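Local coordinates for protein putative NAD(P)H-dependent FMN-containing oxidoreductase YwqN (Bacillus subtilis, PDB 1RLI) that is a putative FMN-containing oxidoreductase that probably uses NADPH or NADH as electron donor, at residues A7-G12 and E67-C72; G17-L22 and A78-W83; L92-W97 and E140-F145; V120-G125 and L133-Q138; G162-L165 and Q169-S172. One frame throughout, in Å; residues are numbered along the deposited sequence.

Overall arrangement
Contacts 1 to 4 are buried and belong to the flavodoxin-like alpha/beta core; contact 5, whose centre lies about 17 Å from that of the chain, is partly exposed. Contacts 1, 2 and 4 each set a helix against the central sheet, on neighbouring strands 6-10, 74-80 and 117-124. Helices 62-70 and 133-146 take one face of it and helix 18-27 the other. Contact 3 joins helix to helix and shares helix 133-146 with contact 4, close to the second subunit. All five make their contacts without cross-segment hydrogen bonds. The differences lie in the partners: purely aliphatic in contact 4, sulfur in contact 1, an indole in contact 3, a hydroxyl in contact 2 and carbonyl oxygens in contact 5.

Contact 1. Residues A7-G12 and E67-C72; sequences AVINGG and ERILQC
Ala-7 and Cys-72 meet where strand 6-10, the first strand of a flavodoxin-like alpha/beta fold, is covered by the end of helix 62-70. The Ala-7 methyl carbon CB points at the helix end and touches Cys-72 SG at 3.6 Å, with Cys-72 CB only a little farther off. The thiol is brought there by a first torsion of -61°, which sets SG beside its own backbone N and opposite the carbonyl carbon. A turn at the helix end fixes this residue: Cys-72 N bonds to Ile-69 O at 3.0 Å, and Lys-116 NZ binds the carbonyls of Leu-70 and Cys-72.

Ile-69 is the second point of contact. Its extended chain (chi2 173°) carries CD1 to CD1 of Ile-9, 3.4 Å away, closer than carbons usually pack. The two isoleucines cross at about a right angle, so they meet at their terminal methyls with little of their length shared. Ile-35 and Leu-75, on the two strands flanking 6-10, also touch Ile-69, which thus sits over three strands. Val-8, between the two contacting strand residues, packs instead on helix 18-27 across the sheet. Beyond the strand an Asx turn begins the following loop: Gly-12 N donates to Asn-10 OD1 over 2.7 Å, in the plane of the amide carbonyl.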
# COMPACT_ATOMS: atom_id res chain seq x y z
N ALA D 7 -18.91 3.70 -19.53
CA ALA D 7 -18.44 5.08 -19.60
C ALA D 7 -16.94 5.08 -19.35
O ALA D 7 -16.45 4.33 -18.51
CB ALA D 7 -19.12 5.94 -18.54
N VAL D 8 -16.22 5.89 -20.12
CA VAL D 8 -14.80 6.05 -19.90
C VAL D 8 -14.66 7.48 -19.44
O VAL D 8 -15.04 8.41 -20.15
CB VAL D 8 -13.97 5.87 -21.18
CG1 VAL D 8 -12.52 6.25 -20.89
CG2 VAL D 8 -14.03 4.44 -21.65
N ILE D 9 -14.15 7.66 -18.22
CA ILE D 9 -13.95 8.98 -17.64
C ILE D 9 -12.47 9.27 -17.79
O ILE D 9 -11.63 8.74 -17.05
CB ILE D 9 -14.34 8.97 -16.15
CG1 ILE D 9 -15.83 8.59 -16.04
CG2 ILE D 9 -14.08 10.34 -15.53
CD1 ILE D 9 -16.24 8.26 -14.66
N ASN D 10 -12.16 10.12 -18.76
CA ASN D 10 -10.78 10.43 -19.08
C ASN D 10 -10.28 11.71 -18.44
O ASN D 10 -10.74 12.80 -18.77
CB ASN D 10 -10.67 10.52 -20.60
CG ASN D 10 -9.25 10.58 -21.08
OD1 ASN D 10 -8.36 10.98 -20.35
ND2 ASN D 10 -9.04 10.19 -22.34
N GLY D 11 -9.32 11.56 -17.52
CA GLY D 11 -8.75 12.71 -16.84
C GLY D 11 -7.37 13.03 -17.37
O GLY D 11 -6.57 13.70 -16.71
N GLY D 12 -7.07 12.55 -18.57
CA GLY D 12 -5.77 12.82 -19.15
C GLY D 12 -5.91 13.84 -20.25
O GLY D 12 -6.73 14.76 -20.17
N GLU D 67 -24.88 12.95 -14.77
CA GLU D 67 -26.08 12.40 -15.41
C GLU D 67 -25.72 11.23 -16.34
O GLU D 67 -26.38 10.19 -16.34
CB GLU D 67 -26.79 13.48 -16.22
CG GLU D 67 -27.51 14.51 -15.37
CD GLU D 67 -28.84 14.00 -14.84
OE1 GLU D 67 -29.07 12.77 -14.88
OE2 GLU D 67 -29.66 14.83 -14.37
N ARG D 68 -24.67 11.41 -17.13
CA ARG D 68 -24.25 10.36 -18.05
C ARG D 68 -23.69 9.16 -17.32
O ARG D 68 -24.00 8.01 -17.67
CB ARG D 68 -23.23 10.93 -19.04
CG ARG D 68 -23.85 11.91 -19.99
CD ARG D 68 -22.81 12.69 -20.73
NE ARG D 68 -21.97 11.85 -21.58
CZ ARG D 68 -20.76 12.20 -21.99
NH1 ARG D 68 -20.26 13.38 -21.63
NH2 ARG D 68 -20.05 11.40 -22.77
N ILE D 69 -22.88 9.40 -16.30
CA ILE D 69 -22.30 8.32 -15.51
C ILE D 69 -23.37 7.46 -14.86
O ILE D 69 -23.23 6.24 -14.77
CB ILE D 69 -21.40 8.89 -14.38
CG1 ILE D 69 -20.04 9.24 -14.95
CG2 ILE D 69 -21.30 7.88 -13.23
CD1 ILE D 69 -19.13 9.96 -13.94
N LEU D 70 -24.43 8.10 -14.38
CA LEU D 70 -25.48 7.37 -13.71
C LEU D 70 -26.18 6.37 -14.61
O LEU D 70 -26.73 5.38 -14.13
CB LEU D 70 -26.47 8.34 -13.05
CG LEU D 70 -25.81 9.00 -11.83
CD1 LEU D 70 -26.71 10.09 -11.24
CD2 LEU D 70 -25.52 7.92 -10.79
N GLN D 71 -26.14 6.61 -15.92
CA GLN D 71 -26.79 5.70 -16.86
C GLN D 71 -25.90 4.52 -17.26
O GLN D 71 -26.35 3.62 -17.98
CB GLN D 71 -27.20 6.46 -18.11
CG GLN D 71 -28.07 7.69 -17.83
CD GLN D 71 -28.57 8.36 -19.10
OE1 GLN D 71 -29.37 7.79 -19.84
NE2 GLN D 71 -28.11 9.58 -19.35
N CYS D 72 -24.65 4.51 -16.79
CA CYS D 72 -23.71 3.45 -17.16
C CYS D 72 -23.43 2.46 -16.03
O CYS D 72 -23.20 2.85 -14.88
CB CYS D 72 -22.40 4.06 -17.66
SG CYS D 72 -22.59 5.10 -19.12

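Contact 2. Residues G17-L22 and A78-W83; sequences GNTDVL and ATPIYW
Thr-19, in the first turn of helix 18-27, presses both branches of its side chain on the end of strand 74-80. A first torsion of -69° divides the work. Its methyl CG2, lying opposite the backbone N, reaches the Ala-78 methyl CB at 3.4 Å, a tight fit for two carbons. The hydroxyl OG1, beside the backbone N, instead faces the Thr-79 to Pro-80 peptide and lies 3.6 Å from Pro-80 N. That nitrogen has no hydrogen to give, so no bond is donated from it, and the two are in van der Waals contact, with the proline CD alongside. The axes of 18-22 and 78-80 run roughly antiparallel (152°) and approach to 7.9 Å, a closeness that suits small side chains such as threonine and alanine.

With an alanine here, CG2 and OG1 vanish, and the Ala-78 methyl would probably lose its mate and a gap open between helix and strand.

Thr-79 turns away from the helix. Its OG1, trans to the backbone N (chi1 -178°), donates to Pro-80 O over 2.8 Å, from a position tilted 19° out of the carbonyl plane, and also accepts from Ser-87 N. Two bonds therefore fix this hydroxyl and tie the strand end to the loop beyond. In flavodoxin-like proteins the loop between the first strand and first helix receives the FMN phosphate; helix 18-27 begins just after the corresponding loop, beside strand 74-80, consistent with a cofactor pocket at the C-terminal end of the parallel strands.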
# COMPACT_ATOMS: atom_id res chain seq x y z
N GLY D 17 -2.80 10.90 -26.63
CA GLY D 17 -2.35 10.65 -25.27
C GLY D 17 -2.40 9.18 -24.91
O GLY D 17 -3.28 8.45 -25.36
N ASN D 18 -1.45 8.75 -24.08
CA ASN D 18 -1.38 7.35 -23.67
C ASN D 18 -2.64 6.87 -22.99
O ASN D 18 -3.03 5.71 -23.13
CB ASN D 18 -0.19 7.14 -22.74
CG ASN D 18 1.11 7.52 -23.40
OD1 ASN D 18 1.40 7.09 -24.52
ND2 ASN D 18 1.91 8.33 -22.71
N THR D 19 -3.28 7.77 -22.25
CA THR D 19 -4.50 7.44 -21.54
C THR D 19 -5.62 7.15 -22.53
O THR D 19 -6.36 6.17 -22.37
CB THR D 19 -4.90 8.60 -20.60
OG1 THR D 19 -3.95 8.68 -19.52
CG2 THR D 19 -6.28 8.39 -20.06
N ASP D 20 -5.76 8.00 -23.54
CA ASP D 20 -6.79 7.81 -24.56
C ASP D 20 -6.59 6.50 -25.29
O ASP D 20 -7.54 5.73 -25.50
CB ASP D 20 -6.75 8.94 -25.58
CG ASP D 20 -7.13 10.28 -25.00
OD1 ASP D 20 -7.85 11.04 -25.69
OD2 ASP D 20 -6.69 10.59 -23.87
N VAL D 21 -5.36 6.26 -25.70
CA VAL D 21 -4.99 5.06 -26.42
C VAL D 21 -5.33 3.79 -25.64
O VAL D 21 -5.97 2.89 -26.17
CB VAL D 21 -3.48 5.06 -26.78
CG1 VAL D 21 -3.07 3.73 -27.37
CG2 VAL D 21 -3.18 6.20 -27.76
N LEU D 22 -4.89 3.70 -24.38
CA LEU D 22 -5.16 2.51 -23.59
C LEU D 22 -6.65 2.30 -23.37
O LEU D 22 -7.12 1.17 -23.36
CB LEU D 22 -4.46 2.58 -22.23
CG LEU D 22 -3.01 2.11 -22.18
CD1 LEU D 22 -2.49 2.15 -20.74
CD2 LEU D 22 -2.93 0.69 -22.73
N ALA D 78 -9.79 6.60 -16.37
CA ALA D 78 -8.50 6.61 -17.04
C ALA D 78 -7.73 7.85 -16.66
O ALA D 78 -8.23 8.97 -16.81
CB ALA D 78 -8.71 6.55 -18.56
N THR D 79 -6.49 7.68 -16.21
CA THR D 79 -5.75 8.86 -15.78
C THR D 79 -4.24 8.76 -15.88
O THR D 79 -3.68 7.69 -15.77
CB THR D 79 -6.03 9.17 -14.29
OG1 THR D 79 -5.34 10.36 -13.88
CG2 THR D 79 -5.52 7.99 -13.40
N PRO D 80 -3.58 9.90 -16.10
CA PRO D 80 -2.12 9.85 -16.16
C PRO D 80 -1.74 9.86 -14.68
O PRO D 80 -2.55 10.26 -13.82
CB PRO D 80 -1.74 11.15 -16.86
CG PRO D 80 -2.87 12.07 -16.56
CD PRO D 80 -4.08 11.16 -16.68
N ILE D 81 -0.54 9.41 -14.36
CA ILE D 81 -0.10 9.42 -12.97
C ILE D 81 0.75 10.68 -12.82
O ILE D 81 1.81 10.79 -13.43
CB ILE D 81 0.75 8.17 -12.60
CG1 ILE D 81 -0.09 6.89 -12.80
CG2 ILE D 81 1.22 8.26 -11.14
CD1 ILE D 81 0.69 5.59 -12.53
N TYR D 82 0.24 11.63 -12.05
CA TYR D 82 0.96 12.89 -11.79
C TYR D 82 1.34 12.86 -10.33
O TYR D 82 0.46 12.74 -9.46
CB TYR D 82 0.09 14.12 -12.00
CG TYR D 82 -0.34 14.41 -13.42
CD1 TYR D 82 0.32 13.83 -14.51
CD2 TYR D 82 -1.39 15.29 -13.67
CE1 TYR D 82 -0.09 14.13 -15.83
CE2 TYR D 82 -1.80 15.59 -14.97
CZ TYR D 82 -1.14 15.01 -16.03
OH TYR D 82 -1.58 15.31 -17.30
N TRP D 83 2.63 12.98 -10.06
CA TRP D 83 3.11 12.97 -8.68
C TRP D 83 2.56 11.80 -7.87
O TRP D 83 2.10 11.97 -6.72
CB TRP D 83 2.80 14.31 -7.99
CG TRP D 83 3.55 15.42 -8.66
CD1 TRP D 83 3.14 16.15 -9.74
CD2 TRP D 83 4.92 15.78 -8.43
NE1 TRP D 83 4.18 16.95 -10.21
CE2 TRP D 83 5.28 16.73 -9.42
CE3 TRP D 83 5.88 15.38 -7.49
CZ2 TRP D 83 6.56 17.30 -9.49
CZ3 TRP D 83 7.17 15.94 -7.56
CH2 TRP D 83 7.49 16.89 -8.56

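Contact 3. Residues L92-W97 and E140-F145; sequences LFIDRW and EHIFHF
Trp-97 N donates to Ile-94 O over 2.9 Å at the end of helix 88-95, and this turn presents both residues to Ile-142 of helix 133-146. One methyl, Ile-142 CG2, serves both partners: it lies 4.0 Å from Trp-97 CZ3 and 4.2 Å from Ile-94 CG2. It approaches the indole at a slant, while the isoleucine chain as a whole runs roughly perpendicular to the tryptophan. The same branch is used on both isoleucines, because each has CG2 opposite its backbone N (chi1 -68° in both), directed at the other helix. The indole is flanked by the helix just before it in the chain, 88-95: Ile-94 CA lies 4.0 Å above one face near the rim, and Phe-93 CZ abuts the edge in plane. This contact rests on van der Waals packing and burial, with no polar bond across it.

Met-86 adds to the same cluster, touching both Ile-94 and Ile-142. Farther in, Phe-143 packs on Ala-118 and Val-120 of strand 117-124, and Phe-93 on Ile-65 and Ile-69 of helix 62-70. On the outer side, Phe-84 of the second subunit packs on Ile-142, so the helix pair lies between the sheet and a neighbouring chain.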
# COMPACT_ATOMS: atom_id res chain seq x y z
N LEU D 92 -10.26 16.49 -8.66
CA LEU D 92 -11.32 17.45 -8.33
C LEU D 92 -12.70 16.87 -8.65
O LEU D 92 -13.69 17.18 -7.97
CB LEU D 92 -11.10 18.78 -9.07
CG LEU D 92 -10.27 19.83 -8.31
CD1 LEU D 92 -8.89 19.25 -7.93
CD2 LEU D 92 -10.13 21.09 -9.15
N PHE D 93 -12.76 16.01 -9.68
CA PHE D 93 -14.02 15.37 -10.06
C PHE D 93 -14.49 14.42 -8.95
O PHE D 93 -15.62 14.50 -8.46
CB PHE D 93 -13.83 14.57 -11.35
CG PHE D 93 -15.06 13.82 -11.78
CD1 PHE D 93 -16.17 14.50 -12.29
CD2 PHE D 93 -15.12 12.44 -11.64
CE1 PHE D 93 -17.33 13.79 -12.66
CE2 PHE D 93 -16.27 11.72 -12.01
CZ PHE D 93 -17.38 12.41 -12.53
N ILE D 94 -13.60 13.52 -8.53
CA ILE D 94 -13.97 12.59 -7.47
C ILE D 94 -14.24 13.33 -6.13
O ILE D 94 -15.19 12.99 -5.42
CB ILE D 94 -12.87 11.49 -7.31
CG1 ILE D 94 -12.89 10.60 -8.57
CG2 ILE D 94 -13.09 10.64 -6.05
CD1 ILE D 94 -11.72 9.59 -8.66
N ASP D 95 -13.45 14.35 -5.81
CA ASP D 95 -13.66 15.07 -4.55
C ASP D 95 -15.09 15.66 -4.51
O ASP D 95 -15.69 15.74 -3.44
CB ASP D 95 -12.68 16.24 -4.37
CG ASP D 95 -11.29 15.81 -3.90
OD1 ASP D 95 -11.08 14.62 -3.57
OD2 ASP D 95 -10.41 16.69 -3.85
N ARG D 96 -15.60 16.08 -5.67
CA ARG D 96 -16.95 16.66 -5.74
C ARG D 96 -18.05 15.62 -5.49
O ARG D 96 -19.22 15.98 -5.29
CB ARG D 96 -17.15 17.39 -7.08
CG ARG D 96 -18.40 18.28 -7.15
CD ARG D 96 -18.23 19.32 -8.27
NE ARG D 96 -19.44 20.08 -8.55
CZ ARG D 96 -19.47 21.13 -9.36
NH1 ARG D 96 -18.35 21.54 -9.94
NH2 ARG D 96 -20.63 21.77 -9.59
N TRP D 97 -17.72 14.33 -5.48
CA TRP D 97 -18.74 13.34 -5.16
C TRP D 97 -19.26 13.65 -3.74
O TRP D 97 -20.36 13.28 -3.39
CB TRP D 97 -18.18 11.91 -5.20
CG TRP D 97 -17.92 11.40 -6.59
CD1 TRP D 97 -18.11 12.08 -7.76
CD2 TRP D 97 -17.38 10.13 -6.94
NE1 TRP D 97 -17.70 11.31 -8.82
CE2 TRP D 97 -17.24 10.11 -8.35
CE3 TRP D 97 -16.98 9.01 -6.20
CZ2 TRP D 97 -16.71 9.01 -9.04
CZ3 TRP D 97 -16.45 7.91 -6.89
CH2 TRP D 97 -16.32 7.92 -8.30
N GLU D 140 -8.92 1.74 -4.59
CA GLU D 140 -9.58 0.63 -3.89
C GLU D 140 -10.43 1.20 -2.75
O GLU D 140 -11.59 0.81 -2.59
CB GLU D 140 -8.52 -0.35 -3.34
CG GLU D 140 -9.06 -1.48 -2.44
CD GLU D 140 -7.94 -2.36 -1.84
OE1 GLU D 140 -6.77 -1.91 -1.74
OE2 GLU D 140 -8.25 -3.51 -1.44
N HIS D 141 -9.86 2.11 -1.95
CA HIS D 141 -10.62 2.69 -0.82
C HIS D 141 -11.77 3.54 -1.33
O HIS D 141 -12.85 3.52 -0.75
CB HIS D 141 -9.72 3.55 0.08
CG HIS D 141 -8.73 2.77 0.89
ND1 HIS D 141 -9.07 1.64 1.61
CD2 HIS D 141 -7.41 2.97 1.12
CE1 HIS D 141 -8.01 1.18 2.24
NE2 HIS D 141 -6.98 1.96 1.95
N ILE D 142 -11.53 4.31 -2.38
CA ILE D 142 -12.59 5.16 -2.95
C ILE D 142 -13.78 4.30 -3.40
O ILE D 142 -14.94 4.54 -3.01
CB ILE D 142 -12.04 5.96 -4.17
CG1 ILE D 142 -11.02 6.99 -3.67
CG2 ILE D 142 -13.20 6.62 -4.94
CD1 ILE D 142 -10.28 7.70 -4.83
N PHE D 143 -13.51 3.28 -4.21
CA PHE D 143 -14.61 2.44 -4.68
C PHE D 143 -15.31 1.69 -3.55
O PHE D 143 -16.55 1.62 -3.53
CB PHE D 143 -14.11 1.47 -5.76
CG PHE D 143 -13.51 2.15 -6.96
CD1 PHE D 143 -14.07 3.33 -7.45
CD2 PHE D 143 -12.40 1.63 -7.60
CE1 PHE D 143 -13.53 3.98 -8.56
CE2 PHE D 143 -11.84 2.28 -8.72
CZ PHE D 143 -12.41 3.45 -9.20
N HIS D 144 -14.53 1.17 -2.60
CA HIS D 144 -15.12 0.45 -1.49
C HIS D 144 -16.05 1.35 -0.69
O HIS D 144 -17.07 0.90 -0.18
CB HIS D 144 -14.05 -0.07 -0.54
CG HIS D 144 -14.60 -0.81 0.63
ND1 HIS D 144 -15.09 -2.09 0.54
CD2 HIS D 144 -14.80 -0.41 1.92
CE1 HIS D 144 -15.56 -2.47 1.72
NE2 HIS D 144 -15.40 -1.47 2.57
N PHE D 145 -15.68 2.62 -0.56
CA PHE D 145 -16.51 3.56 0.19
C PHE D 145 -17.86 3.72 -0.50
O PHE D 145 -18.90 3.84 0.16
CB PHE D 145 -15.78 4.90 0.28
CG PHE D 145 -16.58 5.99 0.97
CD1 PHE D 145 -16.56 6.12 2.35
CD2 PHE D 145 -17.40 6.83 0.22
CE1 PHE D 145 -17.37 7.09 2.99
CE2 PHE D 145 -18.21 7.79 0.84
CZ PHE D 145 -18.19 7.92 2.24

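Contact 4. Residues V120-G125 and L133-Q138; sequences VIAVGG and LPLIQQ
Val-120 starts the contact by directing its side chain from strand 117-124 to helix 133-146. Its CG1, trans to the backbone N (chi1 172°), meets the terminal methyl CD1 of Ile-136 at 4.0 Å. That methyl is bent over by a second torsion of -59°, which turns it to the strand although the CB of Ile-136 sets out at a slant. The two side chains slide past each other in opposite directions, touching alongside through their outer methyls.

Ile-121 points to the far face of the sheet, where it packs on Leu-22 and Ala-26 of helix 18-27. Ala-122 returns to this side: its CB faces Leu-135 CD2 at 4.3 Å, a slightly longer approach. Strand 117-124, helix 133-146 and the adjacent parallel strand 149-157 form a beta-alpha-beta crossover, and Ile-136 also reaches Tyr-153 of that last strand. The outer side of the helix serves the assembly, where Gln-138 NE2 donates to Phe-84 O of the second subunit.

Every atom that meets here is an aliphatic carbon. Such a contact has no directional bond to set its register, so the fit of branched methyls and the exclusion of water would hold helix to sheet.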
# COMPACT_ATOMS: atom_id res chain seq x y z
N VAL D 120 -9.76 0.80 -13.59
CA VAL D 120 -8.83 1.92 -13.64
C VAL D 120 -7.72 1.69 -14.67
O VAL D 120 -7.19 0.59 -14.76
CB VAL D 120 -8.14 2.14 -12.26
CG1 VAL D 120 -7.03 3.20 -12.38
CG2 VAL D 120 -9.18 2.59 -11.19
N ILE D 121 -7.40 2.72 -15.44
CA ILE D 121 -6.29 2.66 -16.40
C ILE D 121 -5.42 3.86 -16.00
O ILE D 121 -5.91 4.99 -16.01
CB ILE D 121 -6.75 2.86 -17.86
CG1 ILE D 121 -7.62 1.67 -18.29
CG2 ILE D 121 -5.54 2.99 -18.77
CD1 ILE D 121 -8.28 1.86 -19.63
N ALA D 122 -4.17 3.62 -15.62
CA ALA D 122 -3.27 4.70 -15.21
C ALA D 122 -1.92 4.54 -15.90
O ALA D 122 -1.35 3.44 -15.95
CB ALA D 122 -3.09 4.69 -13.68
N VAL D 123 -1.42 5.64 -16.42
CA VAL D 123 -0.16 5.61 -17.14
C VAL D 123 0.81 6.59 -16.52
O VAL D 123 0.45 7.74 -16.30
CB VAL D 123 -0.37 5.99 -18.63
CG1 VAL D 123 0.96 5.91 -19.37
CG2 VAL D 123 -1.40 5.07 -19.26
N GLY D 124 2.04 6.14 -16.28
CA GLY D 124 3.06 6.99 -15.69
C GLY D 124 4.43 6.67 -16.27
O GLY D 124 4.63 5.60 -16.83
N GLY D 125 5.38 7.59 -16.11
CA GLY D 125 6.71 7.35 -16.66
C GLY D 125 7.77 6.99 -15.65
O GLY D 125 8.95 6.84 -16.00
N LEU D 133 1.35 1.73 -7.34
CA LEU D 133 0.49 0.89 -6.48
C LEU D 133 -0.26 1.68 -5.40
O LEU D 133 -1.41 1.38 -5.13
CB LEU D 133 1.31 -0.26 -5.88
CG LEU D 133 1.89 -1.21 -6.95
CD1 LEU D 133 2.59 -2.39 -6.30
CD2 LEU D 133 0.77 -1.70 -7.86
N PRO D 134 0.39 2.68 -4.77
CA PRO D 134 -0.39 3.42 -3.75
C PRO D 134 -1.65 4.02 -4.39
O PRO D 134 -2.71 4.06 -3.77
CB PRO D 134 0.58 4.49 -3.29
CG PRO D 134 1.89 3.75 -3.31
CD PRO D 134 1.82 3.00 -4.65
N LEU D 135 -1.52 4.50 -5.62
CA LEU D 135 -2.69 5.10 -6.29
C LEU D 135 -3.79 4.04 -6.50
O LEU D 135 -4.97 4.30 -6.32
CB LEU D 135 -2.29 5.72 -7.66
CG LEU D 135 -3.47 6.12 -8.56
CD1 LEU D 135 -4.38 7.15 -7.85
CD2 LEU D 135 -2.89 6.73 -9.88
N ILE D 136 -3.40 2.85 -6.91
CA ILE D 136 -4.40 1.80 -7.11
C ILE D 136 -5.06 1.49 -5.77
O ILE D 136 -6.25 1.27 -5.72
CB ILE D 136 -3.75 0.53 -7.72
CG1 ILE D 136 -3.18 0.86 -9.11
CG2 ILE D 136 -4.80 -0.60 -7.86
CD1 ILE D 136 -4.24 1.40 -10.10
N GLN D 137 -4.28 1.48 -4.69
CA GLN D 137 -4.86 1.20 -3.37
C GLN D 137 -5.77 2.34 -2.91
O GLN D 137 -6.74 2.13 -2.19
CB GLN D 137 -3.76 0.94 -2.35
CG GLN D 137 -2.95 -0.30 -2.68
CD GLN D 137 -1.82 -0.54 -1.70
OE1 GLN D 137 -0.85 0.22 -1.66
NE2 GLN D 137 -1.94 -1.57 -0.88
N GLN D 138 -5.47 3.55 -3.37
CA GLN D 138 -6.29 4.70 -3.03
C GLN D 138 -7.62 4.49 -3.77
O GLN D 138 -8.69 4.65 -3.18
CB GLN D 138 -5.60 5.98 -3.51
CG GLN D 138 -6.24 7.28 -3.10
CD GLN D 138 -5.35 8.45 -3.49
OE1 GLN D 138 -5.17 8.73 -4.68
NE2 GLN D 138 -4.74 9.10 -2.50

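Contact 5. Residues G162-L165 and Q169-S172; sequences GDIL and QALS
Ala-170, in the first turn of helix 168-175, offers its CB to Ile-164 CD1 at 4.1 Å. Ile-164 gets there with CG1 opposite the backbone N (chi1 -171°), which swings the longer branch out of its short 3-10 turn. A second torsion of 66° bends CD1 round to the helix. The backbone of Ala-170 is tied as well, its N bonding to Asp-167 OD1 in the connecting turn.

Leu-171 carries the larger share. Its first torsion of -69° sends the side chain to the turn, where CD1 rests 3.5 Å from Leu-165 O and CG lies 3.8 Å from Ile-164 O. The leucine thus packs on the backbone carbonyls of two successive residues more than on their side chains. At its flank CD2 meets Leu-165 CD2 at 4.3 Å, although Leu-165 sets off away from the helix and is exposed. An alanine at Leu-171 has no CG, CD1 or CD2, so a gap would probably open beneath the carbonyls of Ile-164 and Leu-165, and the turn be less firmly held on the helix.

Ser-172 looks elsewhere, its OG bonding to His-168 O one turn back. Helix 18-27 closes the other side of the cluster, with Val-21 and Leu-22 against Ile-164 and Leu-22 also against Leu-171. Asn-18 OD1 accepts from Ile-164 N, linking the turn to the start of that helix. A final helix that follows the edge strand 149-157 and returns to pack beside the first helix is a regular feature of the flavodoxin-like fold.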
# COMPACT_ATOMS: atom_id res chain seq x y z
N GLY D 162 1.89 8.68 -27.39
CA GLY D 162 2.15 7.52 -28.22
C GLY D 162 3.19 6.52 -27.75
O GLY D 162 3.32 5.45 -28.35
N ASP D 163 3.93 6.81 -26.69
CA ASP D 163 4.93 5.85 -26.27
C ASP D 163 4.33 4.64 -25.57
O ASP D 163 5.03 3.66 -25.32
CB ASP D 163 6.00 6.53 -25.40
CG ASP D 163 5.52 6.80 -24.00
OD1 ASP D 163 4.34 7.17 -23.82
OD2 ASP D 163 6.35 6.66 -23.06
N ILE D 164 3.03 4.68 -25.26
CA ILE D 164 2.40 3.54 -24.61
C ILE D 164 2.33 2.36 -25.58
O ILE D 164 2.33 1.20 -25.17
CB ILE D 164 0.96 3.85 -24.11
CG1 ILE D 164 0.46 2.68 -23.25
CG2 ILE D 164 0.00 4.05 -25.28
CD1 ILE D 164 1.24 2.49 -21.96
N LEU D 165 2.27 2.68 -26.87
CA LEU D 165 2.22 1.66 -27.91
C LEU D 165 3.45 0.75 -27.84
O LEU D 165 3.49 -0.31 -28.48
CB LEU D 165 2.13 2.33 -29.28
CG LEU D 165 0.90 3.22 -29.47
CD1 LEU D 165 1.01 4.00 -30.77
CD2 LEU D 165 -0.35 2.36 -29.47
N GLN D 169 2.85 -5.14 -22.89
CA GLN D 169 2.22 -5.76 -21.72
C GLN D 169 0.97 -4.95 -21.35
O GLN D 169 -0.08 -5.51 -21.04
CB GLN D 169 3.18 -5.76 -20.53
CG GLN D 169 4.32 -6.76 -20.64
CD GLN D 169 5.32 -6.63 -19.50
OE1 GLN D 169 4.95 -6.70 -18.32
NE2 GLN D 169 6.59 -6.43 -19.85
N ALA D 170 1.08 -3.62 -21.39
CA ALA D 170 -0.05 -2.76 -21.04
C ALA D 170 -1.12 -2.77 -22.11
O ALA D 170 -2.32 -2.77 -21.81
CB ALA D 170 0.44 -1.31 -20.80
N LEU D 171 -0.71 -2.78 -23.37
CA LEU D 171 -1.70 -2.80 -24.45
C LEU D 171 -2.57 -4.06 -24.41
O LEU D 171 -3.77 -3.97 -24.61
CB LEU D 171 -1.01 -2.69 -25.81
CG LEU D 171 -0.34 -1.36 -26.16
CD1 LEU D 171 0.41 -1.50 -27.48
CD2 LEU D 171 -1.40 -0.27 -26.28
N SER D 172 -1.96 -5.22 -24.17
CA SER D 172 -2.73 -6.46 -24.12
C SER D 172 -3.53 -6.56 -22.84
O SER D 172 -4.61 -7.15 -22.81
CB SER D 172 -1.83 -7.68 -24.28
OG SER D 172 -0.81 -7.68 -23.31